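Local coordinates for N utilization substance protein B (PDB 3R2C), which probably binds the boxA antiterminator RNA of ribosomal RNA operons and supports the transcription antitermination required for their transcription, at residues A[56-61]-A[84-89]; A[15-20]-A[29-34]. All coordinates share one frame; numbering follows the deposited sequence.

Contact 1: A[56-61]-A[84-89]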
ATOM      1  N   ARG A  56     -14.618   4.326  -1.688  0.52 13.37           N
ATOM      2  CA  ARG A  56     -16.028   4.298  -2.053  0.52 19.15           C
ATOM      3  C   ARG A  56     -16.296   3.551  -3.372  0.52 20.56           C
ATOM      4  O   ARG A  56     -17.407   3.073  -3.604  0.52 17.80           O
ATOM      5  CB  ARG A  56     -16.579   5.726  -2.121  0.52 26.06           C
ATOM      6  CG  ARG A  56     -17.881   5.858  -2.910  0.52 35.10           C
ATOM      7  CD  ARG A  56     -18.377   7.299  -2.955  0.52 41.60           C
ATOM      8  NE  ARG A  56     -18.104   7.920  -4.248  0.52 47.45           N
ATOM      9  CZ  ARG A  56     -17.234   8.906  -4.446  0.52 42.12           C
ATOM     10  NH1 ARG A  56     -16.544   9.417  -3.431  0.52 37.37           N
ATOM     11  NH2 ARG A  56     -17.063   9.391  -5.670  0.52 37.57           N
ATOM     12  N   HIS A  57     -15.295   3.471  -4.243  1.00 15.34           N
ATOM     13  CA  HIS A  57     -15.447   2.750  -5.504  1.00 11.92           C
ATOM     14  C   HIS A  57     -14.591   1.481  -5.592  1.00 10.10           C
ATOM     15  O   HIS A  57     -14.333   0.958  -6.677  1.00 14.14           O
ATOM     16  CB  HIS A  57     -15.102   3.697  -6.647  1.00 17.37           C
ATOM     17  CG  HIS A  57     -16.043   4.852  -6.749  1.00 23.10           C
ATOM     18  ND1 HIS A  57     -17.355   4.705  -7.147  1.00 24.81           N
ATOM     19  CD2 HIS A  57     -15.871   6.171  -6.499  1.00 30.07           C
ATOM     20  CE1 HIS A  57     -17.950   5.884  -7.137  1.00 31.32           C
ATOM     21  NE2 HIS A  57     -17.070   6.791  -6.752  1.00 32.32           N
ATOM     22  N   ILE A  58     -14.192   0.949  -4.448  1.00 15.37           N
ATOM     23  CA  ILE A  58     -13.173  -0.098  -4.437  1.00 14.35           C
ATOM     24  C   ILE A  58     -13.576  -1.355  -5.240  1.00 16.79           C
ATOM     25  O   ILE A  58     -12.735  -1.940  -5.920  1.00 13.24           O
ATOM     26  CB  ILE A  58     -12.778  -0.472  -2.996  1.00 15.64           C
ATOM     27  CG1 ILE A  58     -11.502  -1.331  -2.982  1.00 16.07           C
ATOM     28  CG2 ILE A  58     -13.938  -1.170  -2.285  1.00 14.27           C
ATOM     29  CD1 ILE A  58     -10.282  -0.635  -3.585  1.00 14.50           C
ATOM     30  N   GLU A  59     -14.844  -1.774  -5.177  1.00 12.05           N
ATOM     31  CA  GLU A  59     -15.259  -2.969  -5.902  1.00 12.96           C
ATOM     32  C   GLU A  59     -15.183  -2.768  -7.409  1.00 14.09           C
ATOM     33  O   GLU A  59     -14.742  -3.656  -8.130  1.00 15.33           O
ATOM     34  CB  GLU A  59     -16.690  -3.397  -5.520  1.00 17.33           C
ATOM     35  CG  GLU A  59     -16.830  -3.811  -4.051  1.00 27.93           C
ATOM     36  CD  GLU A  59     -16.644  -5.294  -3.848  1.00 59.93           C
ATOM     37  OE1 GLU A  59     -15.477  -5.747  -3.824  1.00 66.87           O
ATOM     38  OE2 GLU A  59     -17.669  -6.005  -3.714  1.00 67.79           O
ATOM     39  N   GLU A  60     -15.633  -1.614  -7.893  1.00 14.59           N
ATOM     40  CA  GLU A  60     -15.585  -1.354  -9.328  1.00 15.69           C
ATOM     41  C   GLU A  60     -14.129  -1.177  -9.778  1.00 17.33           C
ATOM     42  O   GLU A  60     -13.743  -1.602 -10.857  1.00 15.48           O
ATOM     43  CB  GLU A  60     -16.394  -0.109  -9.696  1.00 19.95           C
ATOM     44  CG  GLU A  60     -16.489   0.114 -11.191  1.00 21.75           C
ATOM     45  CD  GLU A  60     -17.437   1.245 -11.573  1.00 30.39           C
ATOM     46  OE1 GLU A  60     -18.024   1.890 -10.671  1.00 26.49           O
ATOM     47  OE2 GLU A  60     -17.587   1.483 -12.792  1.00 31.08           O
ATOM     48  N   ILE A  61     -13.315  -0.550  -8.946  1.00 14.41           N
ATOM     49  CA  ILE A  61     -11.900  -0.346  -9.289  1.00 16.64           C
ATOM     50  C   ILE A  61     -11.196  -1.707  -9.457  1.00 15.85           C
ATOM     51  O   ILE A  61     -10.480  -1.941 -10.423  1.00 13.49           O
ATOM     52  CB  ILE A  61     -11.204   0.518  -8.212  1.00 17.04           C
ATOM     53  CG1 ILE A  61     -11.668   1.978  -8.362  1.00 15.49           C
ATOM     54  CG2 ILE A  61      -9.682   0.409  -8.321  1.00 15.22           C
ATOM     55  CD1 ILE A  61     -11.276   2.888  -7.208  1.00 14.90           C
ATOM     56  N   ALA A  84      -1.165   0.733  -5.726  1.00 13.19           N
ATOM     57  CA  ALA A  84      -0.771   1.788  -6.648  1.00 15.87           C
ATOM     58  C   ALA A  84      -1.728   1.813  -7.841  1.00 14.15           C
ATOM     59  O   ALA A  84      -2.082   2.891  -8.334  1.00 12.00           O
ATOM     60  CB  ALA A  84       0.678   1.605  -7.113  1.00 12.47           C
ATOM     61  N   LEU A  85      -2.143   0.632  -8.305  1.00 11.97           N
ATOM     62  CA  LEU A  85      -3.126   0.535  -9.383  1.00 14.81           C
ATOM     63  C   LEU A  85      -4.494   1.047  -8.934  1.00 14.18           C
ATOM     64  O   LEU A  85      -5.190   1.701  -9.692  1.00 13.77           O
ATOM     65  CB  LEU A  85      -3.250  -0.910  -9.914  1.00 12.88           C
ATOM     66  CG  LEU A  85      -2.126  -1.306 -10.894  1.00 16.05           C
ATOM     67  CD1 LEU A  85      -2.079  -2.821 -11.133  1.00 13.51           C
ATOM     68  CD2 LEU A  85      -2.270  -0.553 -12.212  1.00 13.93           C
ATOM     69  N   ARG A  86      -4.885   0.759  -7.702  1.00 11.99           N
ATOM     70  CA  ARG A  86      -6.182   1.221  -7.237  1.00 16.37           C
ATOM     71  C   ARG A  86      -6.193   2.742  -7.229  1.00 15.38           C
ATOM     72  O   ARG A  86      -7.176   3.378  -7.611  1.00 13.45           O
ATOM     73  CB  ARG A  86      -6.478   0.689  -5.837  1.00 11.19           C
ATOM     74  CG  ARG A  86      -6.962  -0.769  -5.817  1.00 11.55           C
ATOM     75  CD  ARG A  86      -6.727  -1.421  -4.440  1.00 10.69           C
ATOM     76  NE  ARG A  86      -7.528  -2.631  -4.283  1.00 12.47           N
ATOM     77  CZ  ARG A  86      -7.408  -3.499  -3.287  1.00 14.88           C
ATOM     78  NH1 ARG A  86      -6.489  -3.330  -2.341  1.00 13.67           N
ATOM     79  NH2 ARG A  86      -8.213  -4.543  -3.239  1.00 16.49           N
ATOM     80  N   LEU A  87      -5.087   3.319  -6.787  1.00 13.37           N
ATOM     81  CA  LEU A  87      -4.985   4.762  -6.696  1.00 13.09           C
ATOM     82  C   LEU A  87      -4.989   5.382  -8.097  1.00 14.90           C
ATOM     83  O   LEU A  87      -5.661   6.393  -8.342  1.00 13.80           O
ATOM     84  CB  LEU A  87      -3.711   5.138  -5.932  1.00 12.96           C
ATOM     85  CG  LEU A  87      -3.437   6.638  -5.797  1.00 18.21           C
ATOM     86  CD1 LEU A  87      -4.594   7.334  -5.085  1.00 15.04           C
ATOM     87  CD2 LEU A  87      -2.111   6.872  -5.055  1.00 16.79           C
ATOM     88  N   GLY A  88      -4.234   4.782  -9.018  1.00 15.79           N
ATOM     89  CA  GLY A  88      -4.165   5.275 -10.388  1.00 12.54           C
ATOM     90  C   GLY A  88      -5.546   5.262 -11.030  1.00 14.99           C
ATOM     91  O   GLY A  88      -5.946   6.204 -11.701  1.00 14.09           O
ATOM     92  N   VAL A  89      -6.296   4.197 -10.814  1.00 12.78           N
ATOM     93  CA  VAL A  89      -7.620   4.099 -11.426  1.00 11.87           C
ATOM     94  C   VAL A  89      -8.570   5.134 -10.818  1.00 14.18           C
ATOM     95  O   VAL A  89      -9.338   5.769 -11.530  1.00 14.02           O
ATOM     96  CB  VAL A  89      -8.201   2.683 -11.288  1.00 13.88           C
ATOM     97  CG1 VAL A  89      -9.710   2.666 -11.657  1.00 16.12           C
ATOM     98  CG2 VAL A  89      -7.412   1.717 -12.163  1.00 16.86           C
TER

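Contact 2: A[15-20]-A[29-34]. With ACT (acetate ion), chain K.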
ATOM      1  N   LEU A  15      -4.049   3.351   1.447  1.00 11.09           N
ATOM      2  CA  LEU A  15      -4.607   2.184   0.778  1.00 13.46           C
ATOM      3  C   LEU A  15      -3.776   0.938   1.086  1.00 14.33           C
ATOM      4  O   LEU A  15      -4.321  -0.130   1.304  1.00 15.95           O
ATOM      5  CB  LEU A  15      -4.669   2.411  -0.744  1.00 16.00           C
ATOM      6  CG  LEU A  15      -5.624   3.531  -1.188  1.00 17.75           C
ATOM      7  CD1 LEU A  15      -5.621   3.718  -2.719  1.00 14.17           C
ATOM      8  CD2 LEU A  15      -7.051   3.259  -0.688  1.00 13.01           C
ATOM      9  N   TYR A  16      -2.455   1.091   1.104  1.00 15.49           N
ATOM     10  CA  TYR A  16      -1.540  -0.002   1.413  1.00 14.65           C
ATOM     11  C   TYR A  16      -1.822  -0.529   2.825  1.00 15.54           C
ATOM     12  O   TYR A  16      -2.001  -1.738   3.029  1.00 14.63           O
ATOM     13  CB  TYR A  16      -0.095   0.489   1.235  1.00 11.46           C
ATOM     14  CG  TYR A  16       1.016  -0.425   1.743  1.00 13.19           C
ATOM     15  CD1 TYR A  16       1.497  -1.476   0.968  1.00 21.91           C
ATOM     16  CD2 TYR A  16       1.605  -0.204   2.978  1.00 17.88           C
ATOM     17  CE1 TYR A  16       2.530  -2.295   1.425  1.00 20.90           C
ATOM     18  CE2 TYR A  16       2.632  -1.002   3.437  1.00 18.89           C
ATOM     19  CZ  TYR A  16       3.088  -2.049   2.660  1.00 23.86           C
ATOM     20  OH  TYR A  16       4.098  -2.852   3.143  1.00 32.05           O
ATOM     21  N   ARG A  17      -1.920   0.370   3.800  1.00 12.91           N
ATOM     22  CA  ARG A  17      -2.237  -0.041   5.171  1.00 14.54           C
ATOM     23  C   ARG A  17      -3.616  -0.658   5.313  1.00 15.75           C
ATOM     24  O   ARG A  17      -3.818  -1.598   6.088  1.00 17.92           O
ATOM     25  CB  ARG A  17      -2.156   1.154   6.115  1.00 15.30           C
ATOM     26  CG  ARG A  17      -0.795   1.320   6.695  1.00 19.47           C
ATOM     27  CD  ARG A  17      -0.656   2.635   7.422  1.00 20.73           C
ATOM     28  NE  ARG A  17       0.724   3.085   7.359  1.00 27.45           N
ATOM     29  CZ  ARG A  17       1.258   3.980   8.178  1.00 25.47           C
ATOM     30  NH1 ARG A  17       0.529   4.515   9.143  1.00 30.52           N
ATOM     31  NH2 ARG A  17       2.530   4.306   8.034  1.00 27.53           N
ATOM     32  N   TRP A  18      -4.571  -0.117   4.576  1.00 11.70           N
ATOM     33  CA  TRP A  18      -5.952  -0.600   4.623  1.00  7.19           C
ATOM     34  C   TRP A  18      -5.979  -2.045   4.119  1.00 12.87           C
ATOM     35  O   TRP A  18      -6.611  -2.921   4.716  1.00 14.97           O
ATOM     36  CB  TRP A  18      -6.803   0.299   3.732  1.00  8.98           C
ATOM     37  CG  TRP A  18      -8.260  -0.014   3.694  1.00 16.04           C
ATOM     38  CD1 TRP A  18      -9.066  -0.346   4.739  1.00 15.41           C
ATOM     39  CD2 TRP A  18      -9.092   0.006   2.533  1.00 18.26           C
ATOM     40  NE1 TRP A  18     -10.352  -0.529   4.300  1.00 16.28           N
ATOM     41  CE2 TRP A  18     -10.394  -0.316   2.943  1.00 20.62           C
ATOM     42  CE3 TRP A  18      -8.860   0.279   1.184  1.00 17.62           C
ATOM     43  CZ2 TRP A  18     -11.458  -0.395   2.057  1.00 22.81           C
ATOM     44  CZ3 TRP A  18      -9.913   0.200   0.301  1.00 21.15           C
ATOM     45  CH2 TRP A  18     -11.199  -0.122   0.740  1.00 17.75           C
ATOM     46  N   ASP A  19      -5.240  -2.294   3.045  1.00 14.37           N
ATOM     47  CA  ASP A  19      -5.197  -3.616   2.433  1.00 12.47           C
ATOM     48  C   ASP A  19      -4.617  -4.609   3.442  1.00 17.14           C
ATOM     49  O   ASP A  19      -5.103  -5.733   3.589  1.00 16.14           O
ATOM     50  CB  ASP A  19      -4.344  -3.571   1.158  1.00 11.67           C
ATOM     51  CG  ASP A  19      -4.714  -4.663   0.162  1.00 19.55           C
ATOM     52  OD1 ASP A  19      -5.684  -5.400   0.394  1.00 23.77           O
ATOM     53  OD2 ASP A  19      -4.023  -4.800  -0.856  1.00 22.02           O
ATOM     54  N   LEU A  20      -3.593  -4.171   4.164  1.00 14.89           N
ATOM     55  CA  LEU A  20      -2.892  -5.034   5.108  1.00 16.59           C
ATOM     56  C   LEU A  20      -3.616  -5.237   6.433  1.00 23.57           C
ATOM     57  O   LEU A  20      -3.515  -6.307   7.037  1.00 27.65           O
ATOM     58  CB  LEU A  20      -1.508  -4.467   5.395  1.00 15.75           C
ATOM     59  CG  LEU A  20      -0.535  -4.709   4.243  1.00 19.85           C
ATOM     60  CD1 LEU A  20       0.662  -3.797   4.371  1.00 21.39           C
ATOM     61  CD2 LEU A  20      -0.138  -6.164   4.229  1.00 16.37           C
ATOM     62  N   PHE A  29      -6.062   7.046   7.732  1.00 13.23           N
ATOM     63  CA  PHE A  29      -5.704   8.331   7.141  1.00 17.92           C
ATOM     64  C   PHE A  29      -5.155   9.281   8.210  1.00 20.96           C
ATOM     65  O   PHE A  29      -4.158   9.967   8.005  1.00 16.77           O
ATOM     66  CB  PHE A  29      -6.930   8.955   6.469  1.00 19.92           C
ATOM     67  CG  PHE A  29      -6.642  10.247   5.747  1.00 20.29           C
ATOM     68  CD1 PHE A  29      -6.048  10.244   4.496  1.00 22.94           C
ATOM     69  CD2 PHE A  29      -6.987  11.467   6.314  1.00 22.84           C
ATOM     70  CE1 PHE A  29      -5.779  11.443   3.819  1.00 24.37           C
ATOM     71  CE2 PHE A  29      -6.727  12.665   5.642  1.00 25.43           C
ATOM     72  CZ  PHE A  29      -6.116  12.645   4.391  1.00 21.39           C
ATOM     73  N   LYS A  30      -5.814   9.311   9.361  1.00 17.19           N
ATOM     74  CA  LYS A  30      -5.351  10.113  10.481  1.00 22.51           C
ATOM     75  C   LYS A  30      -3.944   9.669  10.902  1.00 20.76           C
ATOM     76  O   LYS A  30      -3.085  10.510  11.154  1.00 19.92           O
ATOM     77  CB  LYS A  30      -6.368  10.027  11.635  1.00 30.45           C
ATOM     78  CG  LYS A  30      -5.957  10.694  12.946  1.00 43.83           C
ATOM     79  CD  LYS A  30      -6.842  10.233  14.120  1.00 66.47           C
ATOM     80  CE  LYS A  30      -8.200  10.948  14.169  1.00 85.07           C
ATOM     81  NZ  LYS A  30      -9.099  10.399  15.237  1.00 86.35           N
ATOM     82  N   GLU A  31      -3.683   8.358  10.946  1.00 16.71           N
ATOM     83  CA  GLU A  31      -2.349   7.867  11.304  1.00 21.91           C
ATOM     84  C   GLU A  31      -1.272   8.369  10.335  1.00 27.14           C
ATOM     85  O   GLU A  31      -0.201   8.824  10.752  1.00 20.59           O
ATOM     86  CB  GLU A  31      -2.303   6.336  11.314  1.00 21.50           C
ATOM     87  CG  GLU A  31      -2.907   5.678  12.523  1.00 24.09           C
ATOM     88  CD  GLU A  31      -2.791   4.154  12.468  1.00 30.29           C
ATOM     89  OE1 GLU A  31      -2.063   3.628  11.593  1.00 29.88           O
ATOM     90  OE2 GLU A  31      -3.426   3.486  13.300  1.00 28.43           O
ATOM     91  N   VAL A  32      -1.541   8.266   9.038  1.00 17.91           N
ATOM     92  CA  VAL A  32      -0.536   8.655   8.048  1.00 19.57           C
ATOM     93  C   VAL A  32      -0.274  10.164   8.074  1.00 25.31           C
ATOM     94  O   VAL A  32       0.870  10.603   7.971  1.00 24.47           O
ATOM     95  CB  VAL A  32      -0.925   8.191   6.629  1.00 20.76           C
ATOM     96  CG1 VAL A  32       0.055   8.758   5.597  1.00 20.69           C
ATOM     97  CG2 VAL A  32      -0.947   6.661   6.566  1.00 19.77           C
ATOM     98  N   VAL A  33      -1.335  10.951   8.218  1.00 21.22           N
ATOM     99  CA  VAL A  33      -1.213  12.405   8.269  1.00 22.13           C
ATOM    100  C   VAL A  33      -0.322  12.815   9.448  1.00 29.61           C
ATOM    101  O   VAL A  33       0.556  13.680   9.320  1.00 27.16           O
ATOM    102  CB  VAL A  33      -2.614  13.074   8.377  1.00 35.51           C
ATOM    103  CG1 VAL A  33      -2.509  14.507   8.902  1.00 43.43           C
ATOM    104  CG2 VAL A  33      -3.337  13.036   7.021  1.00 31.86           C
ATOM    105  N   GLU A  34      -0.519  12.186  10.596  1.00 23.89           N
ATOM    106  CA  GLU A  34       0.305  12.500  11.764  1.00 25.17           C
ATOM    107  C   GLU A  34       1.758  12.070  11.577  1.00 27.50           C
ATOM    108  O   GLU A  34       2.664  12.790  11.966  1.00 33.35           O
ATOM    109  CB  GLU A  34      -0.285  11.861  13.021  1.00 37.07           C
ATOM    110  CG  GLU A  34      -1.689  12.366  13.333  1.00 56.85           C
ATOM    111  CD  GLU A  34      -2.208  11.887  14.678  1.00 74.22           C
ATOM    112  OE1 GLU A  34      -1.469  11.157  15.378  1.00 69.13           O
ATOM    113  OE2 GLU A  34      -3.355  12.245  15.033  1.00 77.39           O
TER
HETATM  114  C   ACT K 153     -11.525   9.053  12.496  1.00 61.04           C
HETATM  115  O   ACT K 153     -12.288   8.095  12.776  1.00 54.36           O
HETATM  116  OXT ACT K 153     -10.598   9.272  13.307  1.00 64.23           O
HETATM  117  CH3 ACT K 153     -11.705   9.898  11.265  1.00 45.30           C

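Contact 1: A[56-61]-A[84-89]
I58 and I61 on helix 58-66 meet R86 and V89 on helix 79-94, and every touch between them is made by side chains against side chains or the R86 backbone, with no hydrogen bond from one segment to the other. The apolar part centres on I61, whose CA-CB bond points toward helix 79-94. Its two branches divide the work: CG2 rests against the start of R86, 3.8 Å from R86 CA, while CG1 reaches V89 CG1 at 3.9 Å. The side chains of I61 and V89 run antiparallel as they pass, and CG2 of I61 also lies 4.0 Å from V89 CB, so the valine meets both isoleucine branches. A90 and F94 continue this surface along helix 79-94.

In the all-helical NusB fold, helix 58-66 follows helix 41-56 after a break at H57, the N-cap residue of the second helix; the carbonyl of H57 receives the amide of I61, with I61 N 2.9 Å from H57 O. The imidazole of H57 stacks on F94, a further tie to helix 79-94.

The second kind of contact sets a hydrocarbon tip against a charged chain. With CG1 anti to its backbone N (chi1 -167°), I58 carries CD1 to R86, ending 3.5 Å from R86 NE and 3.7 Å from R86 CD in an oblique approach. R86 is extended from CG to NE, which carries its methylenes across I61 (CB and CG) and then I58 (CG and CD) before the charge is reached. The buried guanidinium is held beyond the contact: NH2 forms a salt bridge with D62, and NH1 donates to N83 and makes a weak, long ion pair with D19. These partners probably fix its rotation.

Contact 2: A[15-20]-A[29-34]
R17, E31 and V32 join two consecutive helices of the NusB fold, 3-21 and 25-36, close to a surface where another protein chain of the assembly is bound. From segment 15-20 the contact is made by R17 alone, through its guanidinium and the CD methylene. V32 CG2 lies over one face of the guanidinium, offset toward the rim and 3.7 Å from R17 NH1, with R17 CZ at 3.8 Å. Valine is set for this by chi1 of 173°, which places CG2 anti to the carbonyl carbon and leaves CG1 anti to the backbone N.

The same helix pair is packed more broadly through V32 on T10 and V14, residues earlier in helix 3-21. Next to this apolar patch the charged groups meet only loosely: R17 NH1 and E31 OE1 form a long salt bridge of 3.7 Å, their planes turned 55° apart. Each has a stronger mate elsewhere, R17 NH2 in E35 and E31 OE1 in R21, while R17 NE makes a weak hydrogen bond to the backbone of the other protein chain. A leucine in place of R17 would probably leave E35 without its cationic partner and V32 CG2 without the flat group it rests on. Elsewhere on helix 25-36, K30 NZ donates to OXT of an acetate ion at 2.7 Å, a ligand probably taken from the crystallisation liquor.

Overall arrangement
Both contacts are buried, but contact 1 lies nearer the middle of the chain, its centre about 7 Å from that of the chain against about 13 Å for contact 2, which borders another protein chain. They hold different helix pairs: 58-66 with 79-94, and 3-21 with 25-36. Contact 1 is mainly aliphatic, with its one arginine paired beyond the segments; contact 2 is a valine methyl over an arginine's guanidinium beside a long ion pair. Their centres are about 15 Å apart, yet they touch through I58 on W18, L87 on L15, and the weak ion pair of R86 with D19. Contact 1 also comes closer to the bound nucleic acid.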